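Local atomic coordinates of conjugal transfer protein TRWB (Escherichia coli, PDB entry 1E9R), a protein that probably couples DNA processing to the transport of DNA between cells in bacterial conjugation, as a P-loop NTPase-like protein resembling ring helicases and F1-ATPase. Residues 113-121 / 162-172. Residues are numbered along the deposited sequence; the frame is centred on the assembly and turned at random.
Sequences KGWSFFNEI and ALIGTPSMREL
Phe118 is the chief bump of this contact, giving up 106 Å² to residues 162-172, and the hollow that takes it is built from Ala162, Pro167, Met169 and Leu172. Pro167 forms one wall: its CB stands over a face of the Phe118 ring, 3.8 Å from the centroid and 14° off the normal, a CH-pi contact. Ala162 CB reaches Phe118 CE1 at 4.1 Å, where helix 141-163 is ending. Met169 runs past Phe118 in the opposite direction. Its bends at chi2 (-51°) and chi3 (-73°) set the sulfur in the notch between the rims of two rings, with SD 3.8 Å from both Phe117 CE1 and Phe118 CE2. Each is a Met-aromatic contact of oblique geometry, with 4.9 Å from SD to either ring centroid. Ser116 CB backs the same side chain, 3.7 Å from Met169 CG. Beside the sulfur, Leu172 CD2 abuts the edge of the Phe117 ring near its plane, 3.6 Å from CE1.

The contact is thus apolar packing, while polar bonds stay within each segment. Asn119 N bonds to Ser116 O in the turn presenting the two rings; Ser168, N-cap of helix 169-178, accepts from Glu171 N and, weakly, Arg170 N. Pro167 centres an inverse gamma turn between the helices. Residues 113-121 follow strand 103-105, outermost in the large mixed sheet within this chain. Phe117 also rests on Val134 of helix 126-134 and Ala158 of helix 141-163, and Met169 on His221 of helix 219-223, a helical setting consistent with the all-alpha domain of TrwB.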
ATOM      1  N   LYS B 113     -36.952  20.256 -19.918  1.00 42.91           N
ATOM      2  CA  LYS B 113     -38.173  19.476 -19.763  1.00 42.97           C
ATOM      3  C   LYS B 113     -38.334  19.283 -18.253  1.00 42.25           C
ATOM      4  O   LYS B 113     -37.382  19.508 -17.490  1.00 40.77           O
ATOM      5  CB  LYS B 113     -38.028  18.111 -20.432  1.00 44.34           C
ATOM      6  CG  LYS B 113     -37.611  18.165 -21.888  1.00 48.34           C
ATOM      7  CD  LYS B 113     -38.747  18.585 -22.794  1.00 50.21           C
ATOM      8  CE  LYS B 113     -39.899  17.598 -22.719  1.00 52.52           C
ATOM      9  NZ  LYS B 113     -41.018  17.991 -23.626  1.00 54.66           N
ATOM     10  N   GLY B 114     -39.530  18.888 -17.819  1.00 41.97           N
ATOM     11  CA  GLY B 114     -39.766  18.662 -16.400  1.00 40.69           C
ATOM     12  C   GLY B 114     -39.414  17.221 -16.103  1.00 39.67           C
ATOM     13  O   GLY B 114     -39.716  16.353 -16.921  1.00 41.67           O
ATOM     14  N   TRP B 115     -38.798  16.943 -14.952  1.00 38.31           N
ATOM     15  CA  TRP B 115     -38.398  15.567 -14.661  1.00 36.26           C
ATOM     16  C   TRP B 115     -38.056  15.275 -13.202  1.00 34.78           C
ATOM     17  O   TRP B 115     -37.701  16.177 -12.441  1.00 35.20           O
ATOM     18  CB  TRP B 115     -37.177  15.224 -15.533  1.00 35.70           C
ATOM     19  CG  TRP B 115     -36.586  13.849 -15.309  1.00 35.25           C
ATOM     20  CD1 TRP B 115     -36.896  12.698 -15.980  1.00 35.41           C
ATOM     21  CD2 TRP B 115     -35.572  13.497 -14.357  1.00 35.84           C
ATOM     22  NE1 TRP B 115     -36.135  11.653 -15.510  1.00 35.10           N
ATOM     23  CE2 TRP B 115     -35.316  12.115 -14.512  1.00 36.40           C
ATOM     24  CE3 TRP B 115     -34.856  14.215 -13.383  1.00 35.68           C
ATOM     25  CZ2 TRP B 115     -34.369  11.436 -13.732  1.00 33.87           C
ATOM     26  CZ3 TRP B 115     -33.919  13.539 -12.609  1.00 35.79           C
ATOM     27  CH2 TRP B 115     -33.685  12.162 -12.791  1.00 34.78           C
ATOM     28  N   SER B 116     -38.165  13.998 -12.838  1.00 35.07           N
ATOM     29  CA  SER B 116     -37.819  13.496 -11.504  1.00 33.99           C
ATOM     30  C   SER B 116     -37.627  12.021 -11.784  1.00 34.83           C
ATOM     31  O   SER B 116     -38.264  11.494 -12.691  1.00 33.71           O
ATOM     32  CB  SER B 116     -38.962  13.664 -10.504  1.00 32.41           C
ATOM     33  OG  SER B 116     -39.847  12.548 -10.547  1.00 32.89           O
ATOM     34  N   PHE B 117     -36.780  11.342 -11.020  1.00 33.34           N
ATOM     35  CA  PHE B 117     -36.561   9.936 -11.291  1.00 33.38           C
ATOM     36  C   PHE B 117     -37.836   9.110 -11.202  1.00 33.02           C
ATOM     37  O   PHE B 117     -37.883   7.989 -11.704  1.00 33.41           O
ATOM     38  CB  PHE B 117     -35.472   9.357 -10.379  1.00 33.40           C
ATOM     39  CG  PHE B 117     -35.928   9.045  -8.985  1.00 33.16           C
ATOM     40  CD1 PHE B 117     -35.977  10.030  -8.016  1.00 32.61           C
ATOM     41  CD2 PHE B 117     -36.291   7.750  -8.639  1.00 33.00           C
ATOM     42  CE1 PHE B 117     -36.382   9.724  -6.717  1.00 35.20           C
ATOM     43  CE2 PHE B 117     -36.696   7.440  -7.348  1.00 34.17           C
ATOM     44  CZ  PHE B 117     -36.740   8.428  -6.387  1.00 34.71           C
ATOM     45  N   PHE B 118     -38.878   9.656 -10.585  1.00 32.61           N
ATOM     46  CA  PHE B 118     -40.137   8.921 -10.483  1.00 33.53           C
ATOM     47  C   PHE B 118     -40.652   8.536 -11.871  1.00 33.60           C
ATOM     48  O   PHE B 118     -41.255   7.477 -12.054  1.00 35.54           O
ATOM     49  CB  PHE B 118     -41.211   9.756  -9.769  1.00 30.79           C
ATOM     50  CG  PHE B 118     -41.107   9.741  -8.270  1.00 27.89           C
ATOM     51  CD1 PHE B 118     -41.548   8.643  -7.544  1.00 27.18           C
ATOM     52  CD2 PHE B 118     -40.564  10.821  -7.581  1.00 27.44           C
ATOM     53  CE1 PHE B 118     -41.452   8.615  -6.142  1.00 28.53           C
ATOM     54  CE2 PHE B 118     -40.463  10.807  -6.179  1.00 26.88           C
ATOM     55  CZ  PHE B 118     -40.909   9.698  -5.459  1.00 27.57           C
ATOM     56  N   ASN B 119     -40.396   9.404 -12.845  1.00 34.78           N
ATOM     57  CA  ASN B 119     -40.848   9.193 -14.217  1.00 35.84           C
ATOM     58  C   ASN B 119     -40.250   7.979 -14.917  1.00 37.14           C
ATOM     59  O   ASN B 119     -40.707   7.619 -16.005  1.00 39.64           O
ATOM     60  CB  ASN B 119     -40.553  10.430 -15.078  1.00 34.20           C
ATOM     61  CG  ASN B 119     -41.112  11.717 -14.481  1.00 34.10           C
ATOM     62  OD1 ASN B 119     -42.035  11.691 -13.672  1.00 32.59           O
ATOM     63  ND2 ASN B 119     -40.556  12.854 -14.896  1.00 32.40           N
ATOM     64  N   GLU B 120     -39.240   7.349 -14.315  1.00 36.48           N
ATOM     65  CA  GLU B 120     -38.593   6.202 -14.953  1.00 34.56           C
ATOM     66  C   GLU B 120     -39.000   4.866 -14.362  1.00 35.12           C
ATOM     67  O   GLU B 120     -38.581   3.808 -14.835  1.00 36.96           O
ATOM     68  CB  GLU B 120     -37.076   6.337 -14.866  1.00 33.11           C
ATOM     69  CG  GLU B 120     -36.529   7.715 -15.220  1.00 32.36           C
ATOM     70  CD  GLU B 120     -36.875   8.173 -16.629  1.00 29.71           C
ATOM     71  OE1 GLU B 120     -37.411   7.378 -17.424  1.00 34.08           O
ATOM     72  OE2 GLU B 120     -36.595   9.344 -16.948  1.00 30.65           O
ATOM     73  N   ILE B 121     -39.829   4.905 -13.331  1.00 35.57           N
ATOM     74  CA  ILE B 121     -40.243   3.673 -12.691  1.00 37.65           C
ATOM     75  C   ILE B 121     -41.338   2.981 -13.488  1.00 41.89           C
ATOM     76  O   ILE B 121     -42.403   3.555 -13.720  1.00 43.31           O
ATOM     77  CB  ILE B 121     -40.742   3.954 -11.254  1.00 35.15           C
ATOM     78  CG1 ILE B 121     -39.730   4.833 -10.509  1.00 33.53           C
ATOM     79  CG2 ILE B 121     -40.961   2.640 -10.506  1.00 35.60           C
ATOM     80  CD1 ILE B 121     -38.375   4.186 -10.283  1.00 29.05           C
ATOM     81  N   ALA B 162     -44.936   7.181  -3.711  1.00 44.55           N
ATOM     82  CA  ALA B 162     -45.580   6.840  -4.974  1.00 44.53           C
ATOM     83  C   ALA B 162     -46.877   6.079  -4.703  1.00 46.71           C
ATOM     84  O   ALA B 162     -47.865   6.252  -5.416  1.00 47.60           O
ATOM     85  CB  ALA B 162     -44.648   5.993  -5.824  1.00 43.63           C
ATOM     86  N   LEU B 163     -46.863   5.230  -3.676  1.00 48.46           N
ATOM     87  CA  LEU B 163     -48.038   4.450  -3.291  1.00 50.69           C
ATOM     88  C   LEU B 163     -49.167   5.316  -2.752  1.00 51.76           C
ATOM     89  O   LEU B 163     -50.319   5.167  -3.166  1.00 52.41           O
ATOM     90  CB  LEU B 163     -47.683   3.421  -2.224  1.00 50.16           C
ATOM     91  CG  LEU B 163     -47.384   2.013  -2.721  1.00 51.71           C
ATOM     92  CD1 LEU B 163     -47.430   1.061  -1.534  1.00 51.57           C
ATOM     93  CD2 LEU B 163     -48.413   1.599  -3.761  1.00 50.64           C
ATOM     94  N   ILE B 164     -48.843   6.205  -1.815  1.00 52.26           N
ATOM     95  CA  ILE B 164     -49.860   7.072  -1.242  1.00 54.10           C
ATOM     96  C   ILE B 164     -50.259   8.181  -2.228  1.00 54.66           C
ATOM     97  O   ILE B 164     -51.024   9.089  -1.886  1.00 56.05           O
ATOM     98  CB  ILE B 164     -49.409   7.670   0.134  1.00 53.92           C
ATOM     99  CG1 ILE B 164     -48.326   8.725  -0.046  1.00 53.90           C
ATOM    100  CG2 ILE B 164     -48.887   6.561   1.033  1.00 54.16           C
ATOM    101  CD1 ILE B 164     -47.826   9.281   1.274  1.00 54.15           C
ATOM    102  N   GLY B 165     -49.740   8.094  -3.452  1.00 53.88           N
ATOM    103  CA  GLY B 165     -50.087   9.053  -4.489  1.00 52.95           C
ATOM    104  C   GLY B 165     -49.371  10.386  -4.525  1.00 54.24           C
ATOM    105  O   GLY B 165     -49.668  11.225  -5.379  1.00 53.65           O
ATOM    106  N   THR B 166     -48.423  10.585  -3.619  1.00 54.89           N
ATOM    107  CA  THR B 166     -47.678  11.840  -3.557  1.00 55.19           C
ATOM    108  C   THR B 166     -46.206  11.706  -3.977  1.00 54.65           C
ATOM    109  O   THR B 166     -45.300  11.881  -3.147  1.00 55.16           O
ATOM    110  CB  THR B 166     -47.742  12.418  -2.128  1.00 56.87           C
ATOM    111  OG1 THR B 166     -47.376  11.400  -1.185  1.00 58.29           O
ATOM    112  CG2 THR B 166     -49.157  12.900  -1.814  1.00 57.21           C
ATOM    113  N   PRO B 167     -45.946  11.404  -5.270  1.00 52.77           N
ATOM    114  CA  PRO B 167     -44.567  11.260  -5.745  1.00 50.38           C
ATOM    115  C   PRO B 167     -43.919  12.633  -5.912  1.00 48.50           C
ATOM    116  O   PRO B 167     -43.704  13.102  -7.034  1.00 48.95           O
ATOM    117  CB  PRO B 167     -44.743  10.524  -7.068  1.00 50.30           C
ATOM    118  CG  PRO B 167     -45.978  11.141  -7.597  1.00 52.32           C
ATOM    119  CD  PRO B 167     -46.895  11.183  -6.379  1.00 52.38           C
ATOM    120  N   SER B 168     -43.618  13.271  -4.782  1.00 46.54           N
ATOM    121  CA  SER B 168     -43.010  14.599  -4.771  1.00 44.78           C
ATOM    122  C   SER B 168     -41.549  14.572  -4.350  1.00 45.04           C
ATOM    123  O   SER B 168     -41.207  13.977  -3.330  1.00 46.35           O
ATOM    124  CB  SER B 168     -43.776  15.514  -3.814  1.00 42.68           C
ATOM    125  OG  SER B 168     -43.183  16.799  -3.744  1.00 41.97           O
ATOM    126  N   MET B 169     -40.684  15.218  -5.124  1.00 43.96           N
ATOM    127  CA  MET B 169     -39.275  15.255  -4.766  1.00 43.74           C
ATOM    128  C   MET B 169     -39.112  16.084  -3.507  1.00 43.66           C
ATOM    129  O   MET B 169     -38.178  15.872  -2.730  1.00 43.96           O
ATOM    130  CB  MET B 169     -38.425  15.858  -5.887  1.00 44.18           C
ATOM    131  CG  MET B 169     -38.217  14.933  -7.079  1.00 46.08           C
ATOM    132  SD  MET B 169     -37.635  13.297  -6.605  1.00 48.33           S
ATOM    133  CE  MET B 169     -35.980  13.653  -6.153  1.00 47.00           C
ATOM    134  N   ARG B 170     -40.028  17.021  -3.304  1.00 44.07           N
ATOM    135  CA  ARG B 170     -39.984  17.880  -2.135  1.00 43.76           C
ATOM    136  C   ARG B 170     -40.354  17.045  -0.910  1.00 41.40           C
ATOM    137  O   ARG B 170     -39.706  17.131   0.131  1.00 40.81           O
ATOM    138  CB  ARG B 170     -40.951  19.047  -2.326  1.00 48.77           C
ATOM    139  CG  ARG B 170     -40.591  20.310  -1.553  1.00 55.05           C
ATOM    140  CD  ARG B 170     -40.836  21.561  -2.404  1.00 60.70           C
ATOM    141  NE  ARG B 170     -39.654  21.949  -3.178  1.00 65.02           N
ATOM    142  CZ  ARG B 170     -39.649  22.872  -4.142  1.00 67.54           C
ATOM    143  NH1 ARG B 170     -40.773  23.507  -4.465  1.00 68.79           N
ATOM    144  NH2 ARG B 170     -38.518  23.172  -4.776  1.00 68.96           N
ATOM    145  N   GLU B 171     -41.388  16.221  -1.044  1.00 40.38           N
ATOM    146  CA  GLU B 171     -41.825  15.350   0.051  1.00 42.47           C
ATOM    147  C   GLU B 171     -40.750  14.311   0.380  1.00 41.26           C
ATOM    148  O   GLU B 171     -40.507  13.992   1.550  1.00 40.33           O
ATOM    149  CB  GLU B 171     -43.126  14.623  -0.320  1.00 47.10           C
ATOM    150  CG  GLU B 171     -44.401  15.347   0.098  1.00 54.67           C
ATOM    151  CD  GLU B 171     -44.536  15.458   1.612  1.00 59.02           C
ATOM    152  OE1 GLU B 171     -44.620  14.397   2.283  1.00 61.57           O
ATOM    153  OE2 GLU B 171     -44.554  16.607   2.128  1.00 61.63           O
ATOM    154  N   LEU B 172     -40.125  13.786  -0.671  1.00 37.93           N
ATOM    155  CA  LEU B 172     -39.065  12.799  -0.554  1.00 37.20           C
ATOM    156  C   LEU B 172     -37.893  13.421   0.193  1.00 36.47           C
ATOM    157  O   LEU B 172     -37.318  12.818   1.094  1.00 35.09           O
ATOM    158  CB  LEU B 172     -38.612  12.360  -1.947  1.00 37.00           C
ATOM    159  CG  LEU B 172     -37.518  11.299  -2.017  1.00 37.31           C
ATOM    160  CD1 LEU B 172     -37.975  10.007  -1.352  1.00 35.85           C
ATOM    161  CD2 LEU B 172     -37.188  11.051  -3.466  1.00 35.94           C
TER